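Local coordinates for CBS domain-containing protein (Pyrococcus horikoshii, PDB 2YZQ), which is of uncharacterised function but binds S-adenosylmethionine between paired CBS domains, consistent with a role in sensing adenosyl ligands, at residues N156-P161 with I252-V257. Numbering follows the deposited sequence.
Sequences NSMALP and IEQLPV. With SAM (S-adenosylmethionine), chain B.
Gln254 reaches across to Ser157, Met158 and Ala159 where two CBS motifs pair into a Bateman module, each contributing a strand that borders the S-adenosylmethionine cleft. Strands 159-163 and 254-259 belong to different sheets, and no direct hydrogen bond joins segments 156-161 and 252-257. The Gln254 chain leaves with CG between backbone N and carbonyl carbon (chi1 64°) and folds back at chi2 (-69°), which turns a face of its amide to the Ala159 methyl while the NE2 edge points to adenine N7. Ala159 CB sits on that face, 3.4 Å from Gln254 NE2, and the same nitrogen gives a weak, bent bond to SAM N7. The other amide end turns to a water that donates to Gln254 OE1 (2.6 Å) and accepts from Met158 N (3.0 Å), bridging the two segments. An alanine in place of Gln254 would probably leave this water without its acceptor and adenine N7 without its side-chain donor. The Gln254 backbone takes part too, its O accepting from SAM N6 (3.0 Å). Ser157 OG, 3.5 Å from Gln254 CG, closes an ST turn by accepting from Ala159 N almost in line (174°), which holds the hydroxyl against the aliphatic part of the glutamine. At the methionine end of the ligand, Met158 runs out extended through chi2 and bends at chi3, its sulfur standing over the face of the Glu253 carboxylate, Met158 SD to Glu253 CD 3.3 Å. Glu253 bends at chi2 and accepts a hydrogen bond at OE2 from SAM N (2.7 Å); Arg92 touches the same side chain. Asp177, Thr228 and Ile232 supply further hydrogen bonds to S-adenosylmethionine. Farther along the strands the two proline rings meet, Pro161 CG lying 4.1 Å from Pro256 CG.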
loop_
_atom_site.group_PDB
_atom_site.type_symbol
_atom_site.label_atom_id
_atom_site.label_comp_id
_atom_site.label_asym_id
_atom_site.label_seq_id
_atom_site.Cartn_x
_atom_site.Cartn_y
_atom_site.Cartn_z
ATOM N N ASN A 156 7.435 7.728 -0.489
ATOM C CA ASN A 156 7.119 6.549 0.305
ATOM C C ASN A 156 5.646 6.199 0.115
ATOM O O ASN A 156 5.105 5.317 0.785
ATOM C CB ASN A 156 7.449 6.758 1.799
ATOM C CG ASN A 156 6.714 7.931 2.420
ATOM O OD1 ASN A 156 5.546 8.175 2.137
ATOM N ND2 ASN A 156 7.402 8.653 3.298
ATOM N N SER A 157 5.002 6.897 -0.821
ATOM C CA SER A 157 3.602 6.649 -1.135
ATOM C C SER A 157 3.458 6.205 -2.582
ATOM O O SER A 157 4.298 6.508 -3.431
ATOM C CB SER A 157 2.764 7.912 -0.921
ATOM O OG SER A 157 1.402 7.669 -1.248
ATOM N N MET A 158 2.385 5.478 -2.858
ATOM C CA MET A 158 2.124 5.010 -4.207
ATOM C C MET A 158 1.588 6.139 -5.077
ATOM O O MET A 158 1.528 6.007 -6.298
ATOM C CB MET A 158 1.114 3.866 -4.177
ATOM C CG MET A 158 1.628 2.630 -3.470
ATOM S SD MET A 158 0.441 1.293 -3.596
ATOM C CE MET A 158 0.597 0.889 -5.316
ATOM N N ALA A 159 1.212 7.253 -4.456
ATOM C CA ALA A 159 0.675 8.377 -5.215
ATOM C C ALA A 159 1.205 9.727 -4.773
ATOM O O ALA A 159 1.618 9.904 -3.626
ATOM C CB ALA A 159 -0.843 8.384 -5.126
ATOM N N LEU A 160 1.172 10.676 -5.701
ATOM C CA LEU A 160 1.604 12.039 -5.439
ATOM C C LEU A 160 0.419 12.993 -5.476
ATOM O O LEU A 160 -0.256 13.103 -6.501
ATOM C CB LEU A 160 2.591 12.523 -6.504
ATOM C CG LEU A 160 3.970 11.894 -6.647
ATOM C CD1 LEU A 160 4.637 12.388 -7.926
ATOM C CD2 LEU A 160 4.803 12.262 -5.432
ATOM N N PRO A 161 0.123 13.666 -4.357
ATOM C CA PRO A 161 -0.997 14.609 -4.399
ATOM C C PRO A 161 -0.495 15.709 -5.341
ATOM O O PRO A 161 0.698 16.020 -5.343
ATOM C CB PRO A 161 -1.083 15.112 -2.957
ATOM C CG PRO A 161 -0.605 13.935 -2.157
ATOM C CD PRO A 161 0.576 13.441 -2.970
ATOM N N ILE A 252 -7.841 2.404 -3.363
ATOM C CA ILE A 252 -6.708 3.318 -3.296
ATOM C C ILE A 252 -5.942 3.062 -2.003
ATOM O O ILE A 252 -6.529 2.700 -0.981
ATOM C CB ILE A 252 -7.176 4.786 -3.356
ATOM C CG1 ILE A 252 -8.258 5.029 -2.301
ATOM C CG2 ILE A 252 -7.689 5.104 -4.766
ATOM C CD1 ILE A 252 -8.887 6.416 -2.361
ATOM N N GLU A 253 -4.627 3.255 -2.057
ATOM C CA GLU A 253 -3.769 3.002 -0.906
ATOM C C GLU A 253 -3.454 4.218 -0.042
ATOM O O GLU A 253 -2.737 4.097 0.951
ATOM C CB GLU A 253 -2.455 2.370 -1.376
ATOM C CG GLU A 253 -2.625 1.033 -2.102
ATOM C CD GLU A 253 -2.824 1.171 -3.606
ATOM O OE1 GLU A 253 -3.148 2.277 -4.093
ATOM O OE2 GLU A 253 -2.666 0.149 -4.307
ATOM N N GLN A 254 -3.984 5.382 -0.404
ATOM C CA GLN A 254 -3.704 6.585 0.370
ATOM C C GLN A 254 -4.696 7.714 0.139
ATOM O O GLN A 254 -5.219 7.879 -0.964
ATOM C CB GLN A 254 -2.305 7.110 0.042
ATOM C CG GLN A 254 -2.140 7.575 -1.407
ATOM C CD GLN A 254 -2.173 6.430 -2.397
ATOM O OE1 GLN A 254 -1.359 5.509 -2.321
ATOM N NE2 GLN A 254 -3.108 6.489 -3.346
ATOM N N LEU A 255 -4.939 8.492 1.189
ATOM C CA LEU A 255 -5.833 9.644 1.111
ATOM C C LEU A 255 -5.127 10.880 1.632
ATOM O O LEU A 255 -4.582 10.871 2.734
ATOM C CB LEU A 255 -7.095 9.456 1.961
ATOM C CG LEU A 255 -8.233 8.536 1.517
ATOM C CD1 LEU A 255 -7.762 7.102 1.471
ATOM C CD2 LEU A 255 -9.402 8.686 2.485
ATOM N N PRO A 256 -5.090 11.951 0.830
ATOM C CA PRO A 256 -4.437 13.163 1.325
ATOM C C PRO A 256 -5.221 13.620 2.560
ATOM O O PRO A 256 -6.442 13.468 2.615
ATOM C CB PRO A 256 -4.609 14.135 0.167
ATOM C CG PRO A 256 -4.506 13.244 -1.032
ATOM C CD PRO A 256 -5.331 12.033 -0.623
ATOM N N VAL A 257 -4.525 14.154 3.557
ATOM C CA VAL A 257 -5.183 14.647 4.761
ATOM C C VAL A 257 -5.249 16.156 4.597
ATOM O O VAL A 257 -4.236 16.790 4.319
ATOM C CB VAL A 257 -4.366 14.305 6.023
ATOM C CG1 VAL A 257 -5.036 14.912 7.269
ATOM C CG2 VAL A 257 -4.253 12.789 6.155
HETATM N N SAM B . -1.999 0.109 -6.892
HETATM C CA SAM B . -3.332 0.018 -7.508
HETATM C C SAM B . -3.225 -0.648 -8.868
HETATM O O SAM B . -4.229 -1.060 -9.428
HETATM O OXT SAM B . -2.140 -0.775 -9.406
HETATM C CB SAM B . -3.914 1.431 -7.649
HETATM C CG SAM B . -5.433 1.354 -7.823
HETATM S SD SAM B . -6.163 3.014 -7.704
HETATM C CE SAM B . -7.867 2.612 -8.216
HETATM C "C5'" SAM B . -5.467 3.939 -9.092
HETATM C "C4'" SAM B . -6.315 5.188 -9.339
HETATM O "O4'" SAM B . -6.721 5.764 -8.073
HETATM C "C3'" SAM B . -5.530 6.266 -10.099
HETATM O "O3'" SAM B . -6.370 6.844 -11.111
HETATM C "C2'" SAM B . -5.174 7.274 -8.996
HETATM O "O2'" SAM B . -4.947 8.583 -9.527
HETATM C "C1'" SAM B . -6.421 7.168 -8.106
HETATM N N9 SAM B . -6.202 7.648 -6.739
HETATM C C8 SAM B . -5.188 7.323 -5.866
HETATM N N7 SAM B . -5.427 7.864 -4.700
HETATM C C5 SAM B . -6.524 8.662 -4.801
HETATM C C6 SAM B . -7.219 9.558 -3.942
HETATM N N6 SAM B . -6.778 9.794 -2.655
HETATM N N1 SAM B . -8.322 10.184 -4.404
HETATM C C2 SAM B . -8.748 10.026 -5.662
HETATM N N3 SAM B . -8.150 9.174 -6.491
HETATM C C4 SAM B . -7.033 8.506 -6.114
HETATM O O HOH W 1 0.565 5.051 -0.574
#